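Side-chain contacts in tyrosine specific protein phosphatase (Trypanosoma cruzi, PDB 4AZ1), which probably removes phosphate from phosphotyrosine residues of proteins: residues A[30-35]-A[262-267]; A[52-57]-A[226-231]. One frame throughout, in Å; residues are numbered along the deposited sequence.

Contact 1 of 2, residues A[30-35]-A[262-267]; sequences RQEDPR and AMRRQR
Glu32 and Arg264 are the residues whose backbones come nearest here, with CA atoms 9.0 Å apart, so the loop after helix 14-30 and the end of helix 255-266 are joined by side chains alone. The motif is a single salt bridge at the surface of the tyrosine phosphatase fold. Arg264 NH1 donates to Glu32 OE2 at 2.7 Å, with an N-H...O angle of 160°. The acceptor is the anti lone pair of OE2, on the side away from OE1. OE2 comes to the edge of the guanidinium, near its plane. The two flat groups are nearly coplanar, 18° apart, and one carboxylate oxygen does the bonding rather than both.

The Glu32 chain is extended beyond CG (chi2 -173°), which carries the carboxylate across to the helix. Arg264 reaches back with a chain extended from CG to NE. The guanidinium has further partners: NH2 donates to Val271 O, and NE makes a weak bond to Met270 O. These bonds probably fix its rotation and present NH1 to the loop. Glu32 also packs on Phe268.

Within the helix segment, Gln266 NE2 turns back to Ala262 O at 3.0 Å and approaches from above the carbonyl plane. At the salt bridge itself, the Glu32 methylene lies beside the same nitrogen, with CG 3.5 Å from Arg264 NH1.

Contact 2 of 2, residues A[52-57]-A[226-231]; sequences LDILAN and CSAGIG. With FMT (formic acid), chain D.
Ile54 lays its two branches against Ala228 and Ile230 of the P-loop, the phosphate-binding loop of the tyrosine phosphatase fold. The sequence from Cys226 to Gly231, followed by Arg232, fits the family's CX5R signature. Ile54 CG2 rests on the methyl of Ala228, 4.0 Å from its CB. The other branch ends at CD1, which meets Ile230 CD1 at 3.8 Å. Ile54 CG1 lies beside the backbone N (chi1 -50°) and CG2 anti to it, which sets CG2 toward Ala228; chi2 of -86° carries CD1 to Ile230. The side chains meet through apolar groups, and Ile54 CG2 also lies against Ala228 O at 3.9 Å.

On the P-loop, a formic acid probably from the crystallisation liquor sits beside Cys226. Ala228 N donates to its O2 at 2.9 Å, close to straight at 165°. Ser227 N donates to O1 at 3.1 Å, more bent. Arg232 NH2 adds a further bond. The ligand, probably ionised as formate, may occupy part of the place of a substrate phosphate. Ser227 OG is bonded to Lys129 O and Tyr51 OH, which probably helps set the loop. The Ala228 methyl borders both Ile54 and the ligand, its CB 3.6 Å from formate O2.

Overall arrangement
The centres of the two contacts lie 13 Å apart, on the same side of the chain's centre. Along the chain the order is 30-35, 52-57, 226-231, 262-267, so contact 2 falls within the span that contact 1 brings together. Contact 1 is at the surface; contact 2 is buried, where strand 222-225 of the central sheet leads through the P-loop into helix 232-247. Arg267 joins them directly: NH2 probably bonds to Ala228 O at 2.9 Å, and NE to Gly229 O at 3.0 Å. Arg267, near the end of helix 255-266, takes no part in the salt bridge of contact 1, but it ties segment 262-267 to carbonyls of the probable active-site loop.

Contact 1 of 2, residues A[30-35]-A[262-267]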
ATOM      1  N   ARG A  30     -28.715 -15.887 -14.897  1.00 52.32           N
ATOM      2  CA  ARG A  30     -29.468 -15.640 -16.130  1.00 62.70           C
ATOM      3  C   ARG A  30     -29.756 -14.144 -16.349  1.00 55.36           C
ATOM      4  O   ARG A  30     -29.879 -13.698 -17.485  1.00 54.83           O
ATOM      5  CB  ARG A  30     -30.757 -16.486 -16.105  1.00 61.38           C
ATOM      6  CG  ARG A  30     -31.866 -16.096 -17.068  1.00 62.45           C
ATOM      7  CD  ARG A  30     -31.642 -16.659 -18.458  1.00 76.85           C
ATOM      8  NE  ARG A  30     -32.823 -16.501 -19.310  1.00 84.79           N
ATOM      9  CZ  ARG A  30     -33.196 -15.351 -19.858  1.00 91.23           C
ATOM     10  NH1 ARG A  30     -32.488 -14.247 -19.636  1.00 89.39           N
ATOM     11  NH2 ARG A  30     -34.282 -15.298 -20.624  1.00 98.53           N
ATOM     12  N   GLN A  31     -29.808 -13.370 -15.264  1.00 52.86           N
ATOM     13  CA  GLN A  31     -30.132 -11.945 -15.355  1.00 55.75           C
ATOM     14  C   GLN A  31     -28.915 -11.068 -15.584  1.00 57.58           C
ATOM     15  O   GLN A  31     -29.050  -9.849 -15.765  1.00 59.22           O
ATOM     16  CB  GLN A  31     -30.825 -11.474 -14.078  1.00 60.40           C
ATOM     17  CG  GLN A  31     -32.325 -11.364 -14.195  1.00 81.21           C
ATOM     18  CD  GLN A  31     -33.011 -12.703 -14.090  1.00 86.60           C
ATOM     19  OE1 GLN A  31     -33.314 -13.166 -12.993  1.00 94.61           O
ATOM     20  NE2 GLN A  31     -33.261 -13.333 -15.232  1.00 83.43           N
ATOM     21  N   GLU A  32     -27.726 -11.670 -15.551  1.00 44.13           N
ATOM     22  CA  GLU A  32     -26.497 -10.892 -15.705  1.00 50.31           C
ATOM     23  C   GLU A  32     -26.380 -10.208 -17.079  1.00 54.73           C
ATOM     24  O   GLU A  32     -26.530 -10.852 -18.132  1.00 54.14           O
ATOM     25  CB  GLU A  32     -25.273 -11.760 -15.417  1.00 43.48           C
ATOM     26  CG  GLU A  32     -25.211 -12.219 -13.964  1.00 53.80           C
ATOM     27  CD  GLU A  32     -23.917 -12.945 -13.616  1.00 60.47           C
ATOM     28  OE1 GLU A  32     -23.156 -13.315 -14.547  1.00 59.51           O
ATOM     29  OE2 GLU A  32     -23.669 -13.148 -12.407  1.00 60.93           O
ATOM     30  N   ASP A  33     -26.130  -8.900 -17.054  1.00 50.37           N
ATOM     31  CA  ASP A  33     -25.925  -8.127 -18.284  1.00 45.61           C
ATOM     32  C   ASP A  33     -25.075  -6.884 -18.023  1.00 46.15           C
ATOM     33  O   ASP A  33     -25.592  -5.768 -17.933  1.00 60.71           O
ATOM     34  CB  ASP A  33     -27.257  -7.741 -18.926  1.00 50.95           C
ATOM     35  CG  ASP A  33     -27.074  -7.013 -20.259  1.00 59.74           C
ATOM     36  OD1 ASP A  33     -25.947  -7.048 -20.816  1.00 60.05           O
ATOM     37  OD2 ASP A  33     -28.057  -6.413 -20.750  1.00 73.60           O
ATOM     38  N   PRO A  34     -23.754  -7.080 -17.940  1.00 49.40           N
ATOM     39  CA  PRO A  34     -22.778  -6.061 -17.538  1.00 50.42           C
ATOM     40  C   PRO A  34     -22.395  -5.139 -18.686  1.00 55.33           C
ATOM     41  O   PRO A  34     -21.694  -4.151 -18.463  1.00 57.01           O
ATOM     42  CB  PRO A  34     -21.571  -6.903 -17.136  1.00 49.36           C
ATOM     43  CG  PRO A  34     -21.625  -8.073 -18.071  1.00 51.28           C
ATOM     44  CD  PRO A  34     -23.100  -8.346 -18.320  1.00 50.27           C
ATOM     45  N   ARG A  35     -22.838  -5.465 -19.897  1.00 60.27           N
ATOM     46  CA  ARG A  35     -22.502  -4.666 -21.070  1.00 71.60           C
ATOM     47  C   ARG A  35     -23.136  -3.281 -20.974  1.00 71.92           C
ATOM     48  O   ARG A  35     -22.582  -2.287 -21.459  1.00 70.13           O
ATOM     49  CB  ARG A  35     -22.986  -5.365 -22.345  1.00 82.70           C
ATOM     50  CG  ARG A  35     -22.198  -6.608 -22.738  1.00 89.11           C
ATOM     51  CD  ARG A  35     -22.487  -7.019 -24.186  1.00 98.23           C
ATOM     52  NE  ARG A  35     -23.901  -7.311 -24.421  1.00100.01           N
ATOM     53  CZ  ARG A  35     -24.428  -7.569 -25.616  1.00113.65           C
ATOM     54  NH1 ARG A  35     -23.663  -7.575 -26.702  1.00114.18           N
ATOM     55  NH2 ARG A  35     -25.727  -7.821 -25.727  1.00118.48           N
ATOM     56  N   ALA A 262     -31.307  -7.299  -5.218  1.00 33.73           N
ATOM     57  CA  ALA A 262     -31.030  -5.889  -4.921  1.00 42.10           C
ATOM     58  C   ALA A 262     -29.545  -5.615  -4.647  1.00 40.15           C
ATOM     59  O   ALA A 262     -29.041  -4.534  -4.958  1.00 45.51           O
ATOM     60  CB  ALA A 262     -31.890  -5.406  -3.766  1.00 35.93           C
ATOM     61  N   MET A 263     -28.847  -6.575  -4.050  1.00 43.98           N
ATOM     62  CA  MET A 263     -27.410  -6.425  -3.860  1.00 40.59           C
ATOM     63  C   MET A 263     -26.718  -6.409  -5.219  1.00 40.27           C
ATOM     64  O   MET A 263     -25.813  -5.611  -5.455  1.00 39.07           O
ATOM     65  CB  MET A 263     -26.843  -7.575  -3.020  1.00 37.82           C
ATOM     66  CG  MET A 263     -27.191  -7.525  -1.544  1.00 42.67           C
ATOM     67  SD  MET A 263     -26.227  -8.736  -0.605  1.00 44.00           S
ATOM     68  CE  MET A 263     -26.641 -10.252  -1.489  1.00 35.48           C
ATOM     69  N   ARG A 264     -27.144  -7.305  -6.106  1.00 38.90           N
ATOM     70  CA  ARG A 264     -26.564  -7.404  -7.445  1.00 40.39           C
ATOM     71  C   ARG A 264     -26.698  -6.127  -8.280  1.00 32.55           C
ATOM     72  O   ARG A 264     -25.839  -5.836  -9.115  1.00 50.04           O
ATOM     73  CB  ARG A 264     -27.157  -8.608  -8.196  1.00 42.88           C
ATOM     74  CG  ARG A 264     -26.339  -9.850  -7.977  1.00 48.73           C
ATOM     75  CD  ARG A 264     -26.970 -11.142  -8.486  1.00 54.35           C
ATOM     76  NE  ARG A 264     -26.031 -12.240  -8.236  1.00 57.78           N
ATOM     77  CZ  ARG A 264     -25.303 -12.833  -9.176  1.00 51.04           C
ATOM     78  NH1 ARG A 264     -25.443 -12.469 -10.449  1.00 49.42           N
ATOM     79  NH2 ARG A 264     -24.454 -13.806  -8.851  1.00 49.40           N
ATOM     80  N   ARG A 265     -27.766  -5.367  -8.057  1.00 40.65           N
ATOM     81  CA  ARG A 265     -27.947  -4.107  -8.775  1.00 46.09           C
ATOM     82  C   ARG A 265     -26.946  -3.071  -8.291  1.00 46.76           C
ATOM     83  O   ARG A 265     -26.686  -2.080  -8.978  1.00 50.51           O
ATOM     84  CB  ARG A 265     -29.365  -3.548  -8.585  1.00 51.42           C
ATOM     85  CG  ARG A 265     -30.463  -4.289  -9.330  1.00 55.33           C
ATOM     86  CD  ARG A 265     -31.811  -3.555  -9.209  1.00 63.66           C
ATOM     87  NE  ARG A 265     -32.450  -3.740  -7.901  1.00 68.03           N
ATOM     88  CZ  ARG A 265     -33.289  -4.735  -7.605  1.00 69.20           C
ATOM     89  NH1 ARG A 265     -33.600  -5.657  -8.514  1.00 54.95           N
ATOM     90  NH2 ARG A 265     -33.823  -4.814  -6.393  1.00 72.18           N
ATOM     91  N   GLN A 266     -26.394  -3.287  -7.103  1.00 40.14           N
ATOM     92  CA  GLN A 266     -25.518  -2.284  -6.502  1.00 44.53           C
ATOM     93  C   GLN A 266     -24.042  -2.667  -6.614  1.00 40.13           C
ATOM     94  O   GLN A 266     -23.162  -1.815  -6.535  1.00 41.21           O
ATOM     95  CB  GLN A 266     -25.911  -2.058  -5.040  1.00 40.23           C
ATOM     96  CG  GLN A 266     -27.306  -1.472  -4.837  1.00 51.39           C
ATOM     97  CD  GLN A 266     -27.681  -1.418  -3.367  1.00 56.51           C
ATOM     98  OE1 GLN A 266     -27.210  -0.556  -2.625  1.00 54.55           O
ATOM     99  NE2 GLN A 266     -28.517  -2.357  -2.934  1.00 57.61           N
ATOM    100  N   ARG A 267     -23.782  -3.959  -6.789  1.00 37.90           N
ATOM    101  CA  ARG A 267     -22.430  -4.452  -7.066  1.00 38.32           C
ATOM    102  C   ARG A 267     -22.547  -5.721  -7.904  1.00 39.40           C
ATOM    103  O   ARG A 267     -22.956  -6.771  -7.406  1.00 38.42           O
ATOM    104  CB  ARG A 267     -21.661  -4.749  -5.770  1.00 31.16           C
ATOM    105  CG  ARG A 267     -20.220  -5.254  -5.989  1.00 33.14           C
ATOM    106  CD  ARG A 267     -19.408  -5.167  -4.696  1.00 31.95           C
ATOM    107  NE  ARG A 267     -18.107  -5.846  -4.769  1.00 30.99           N
ATOM    108  CZ  ARG A 267     -16.973  -5.282  -5.184  1.00 35.47           C
ATOM    109  NH1 ARG A 267     -16.970  -4.016  -5.602  1.00 35.69           N
ATOM    110  NH2 ARG A 267     -15.843  -5.993  -5.199  1.00 32.10           N
TER

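Contact 2 of 2, residues A[52-57]-A[226-231]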
ATOM      1  N   LEU A  52      -8.928  -8.791 -12.896  1.00 43.34           N
ATOM      2  CA  LEU A  52      -9.212  -7.947 -14.057  1.00 63.39           C
ATOM      3  C   LEU A  52     -10.699  -7.773 -14.411  1.00 61.87           C
ATOM      4  O   LEU A  52     -11.121  -6.669 -14.764  1.00 58.76           O
ATOM      5  CB  LEU A  52      -8.413  -8.429 -15.271  1.00 71.59           C
ATOM      6  CG  LEU A  52      -6.904  -8.183 -15.140  1.00 70.62           C
ATOM      7  CD1 LEU A  52      -6.181  -8.476 -16.441  1.00 69.80           C
ATOM      8  CD2 LEU A  52      -6.605  -6.757 -14.654  1.00 66.41           C
ATOM      9  N   ASP A  53     -11.489  -8.836 -14.286  1.00 61.26           N
ATOM     10  CA  ASP A  53     -12.904  -8.771 -14.665  1.00 63.47           C
ATOM     11  C   ASP A  53     -13.887  -8.698 -13.487  1.00 51.01           C
ATOM     12  O   ASP A  53     -15.093  -8.951 -13.649  1.00 48.20           O
ATOM     13  CB  ASP A  53     -13.266  -9.953 -15.568  1.00 74.58           C
ATOM     14  CG  ASP A  53     -12.885 -11.285 -14.958  1.00 74.09           C
ATOM     15  OD1 ASP A  53     -12.473 -11.306 -13.774  1.00 65.74           O
ATOM     16  OD2 ASP A  53     -13.004 -12.308 -15.667  1.00 76.67           O
ATOM     17  N   ILE A  54     -13.386  -8.377 -12.297  1.00 40.89           N
ATOM     18  CA  ILE A  54     -14.291  -8.114 -11.188  1.00 40.26           C
ATOM     19  C   ILE A  54     -14.200  -6.631 -10.911  1.00 37.96           C
ATOM     20  O   ILE A  54     -13.258  -6.168 -10.252  1.00 39.50           O
ATOM     21  CB  ILE A  54     -13.945  -8.908  -9.917  1.00 49.24           C
ATOM     22  CG1 ILE A  54     -13.766 -10.397 -10.239  1.00 52.53           C
ATOM     23  CG2 ILE A  54     -15.032  -8.689  -8.866  1.00 43.84           C
ATOM     24  CD1 ILE A  54     -15.046 -11.209 -10.233  1.00 53.18           C
ATOM     25  N   LEU A  55     -15.184  -5.892 -11.411  1.00 35.75           N
ATOM     26  CA  LEU A  55     -15.145  -4.435 -11.392  1.00 40.15           C
ATOM     27  C   LEU A  55     -16.280  -3.873 -10.545  1.00 46.22           C
ATOM     28  O   LEU A  55     -17.334  -4.501 -10.417  1.00 47.49           O
ATOM     29  CB  LEU A  55     -15.256  -3.896 -12.818  1.00 42.99           C
ATOM     30  CG  LEU A  55     -14.235  -4.408 -13.834  1.00 48.79           C
ATOM     31  CD1 LEU A  55     -14.517  -3.821 -15.211  1.00 52.60           C
ATOM     32  CD2 LEU A  55     -12.811  -4.084 -13.396  1.00 45.74           C
ATOM     33  N   ALA A  56     -16.061  -2.694  -9.967  1.00 37.57           N
ATOM     34  CA  ALA A  56     -17.073  -2.026  -9.137  1.00 37.47           C
ATOM     35  C   ALA A  56     -17.969  -1.111  -9.975  1.00 43.22           C
ATOM     36  O   ALA A  56     -17.452  -0.285 -10.725  1.00 41.56           O
ATOM     37  CB  ALA A  56     -16.377  -1.214  -8.046  1.00 35.55           C
ATOM     38  N   ASN A  57     -19.293  -1.239  -9.838  1.00 42.52           N
ATOM     39  CA  ASN A  57     -20.228  -0.346 -10.544  1.00 43.19           C
ATOM     40  C   ASN A  57     -19.964   1.121 -10.249  1.00 50.46           C
ATOM     41  O   ASN A  57     -19.759   1.492  -9.094  1.00 49.42           O
ATOM     42  CB  ASN A  57     -21.690  -0.632 -10.174  1.00 44.79           C
ATOM     43  CG  ASN A  57     -22.075  -2.082 -10.363  1.00 45.71           C
ATOM     44  OD1 ASN A  57     -21.311  -2.994 -10.040  1.00 44.19           O
ATOM     45  ND2 ASN A  57     -23.274  -2.302 -10.881  1.00 45.76           N
ATOM     46  N   CYS A 226     -13.868 -10.187   0.987  1.00 31.18           N
ATOM     47  CA  CYS A 226     -13.253 -11.505   0.927  1.00 37.67           C
ATOM     48  C   CYS A 226     -12.045 -11.346   0.024  1.00 35.29           C
ATOM     49  O   CYS A 226     -11.201 -10.498   0.311  1.00 39.92           O
ATOM     50  CB  CYS A 226     -14.232 -12.561   0.420  1.00 37.40           C
ATOM     51  SG  CYS A 226     -15.256 -12.062  -0.977  1.00 28.86           S
ATOM     52  N   SER A 227     -11.945 -12.105  -1.069  1.00 32.27           N
ATOM     53  CA  SER A 227     -10.876 -11.807  -2.045  1.00 22.17           C
ATOM     54  C   SER A 227     -11.320 -10.816  -3.124  1.00 29.41           C
ATOM     55  O   SER A 227     -10.740  -9.731  -3.250  1.00 36.79           O
ATOM     56  CB  SER A 227     -10.270 -13.074  -2.669  1.00 25.29           C
ATOM     57  OG  SER A 227      -9.144 -12.747  -3.506  1.00 25.32           O
ATOM     58  N   ALA A 228     -12.349 -11.177  -3.892  1.00 25.91           N
ATOM     59  CA  ALA A 228     -12.868 -10.285  -4.929  1.00 23.92           C
ATOM     60  C   ALA A 228     -13.987  -9.414  -4.376  1.00 34.38           C
ATOM     61  O   ALA A 228     -14.430  -8.480  -5.033  1.00 39.49           O
ATOM     62  CB  ALA A 228     -13.366 -11.096  -6.141  1.00 32.27           C
ATOM     63  N   GLY A 229     -14.464  -9.741  -3.175  1.00 29.23           N
ATOM     64  CA  GLY A 229     -15.505  -8.945  -2.549  1.00 27.87           C
ATOM     65  C   GLY A 229     -16.909  -9.100  -3.110  1.00 34.98           C
ATOM     66  O   GLY A 229     -17.739  -8.185  -2.993  1.00 38.63           O
ATOM     67  N   ILE A 230     -17.200 -10.249  -3.712  1.00 32.87           N
ATOM     68  CA  ILE A 230     -18.567 -10.505  -4.169  1.00 37.31           C
ATOM     69  C   ILE A 230     -19.113 -11.859  -3.708  1.00 32.51           C
ATOM     70  O   ILE A 230     -20.303 -12.140  -3.873  1.00 36.07           O
ATOM     71  CB  ILE A 230     -18.719 -10.425  -5.724  1.00 37.44           C
ATOM     72  CG1 ILE A 230     -17.808 -11.435  -6.430  1.00 35.19           C
ATOM     73  CG2 ILE A 230     -18.517  -8.994  -6.254  1.00 35.85           C
ATOM     74  CD1 ILE A 230     -18.052 -11.499  -7.991  1.00 30.19           C
ATOM     75  N   GLY A 231     -18.247 -12.707  -3.161  1.00 25.35           N
ATOM     76  CA  GLY A 231     -18.641 -14.082  -2.891  1.00 29.72           C
ATOM     77  C   GLY A 231     -19.145 -14.281  -1.477  1.00 29.31           C
ATOM     78  O   GLY A 231     -20.338 -14.082  -1.192  1.00 26.92           O
TER
HETATM   79  C   FMT D1302     -13.145 -14.894  -3.204  1.00 44.89           C
HETATM   80  O1  FMT D1302     -12.816 -14.871  -2.016  1.00 43.87           O
HETATM   81  O2  FMT D1302     -13.273 -13.877  -3.892  1.00 39.68           O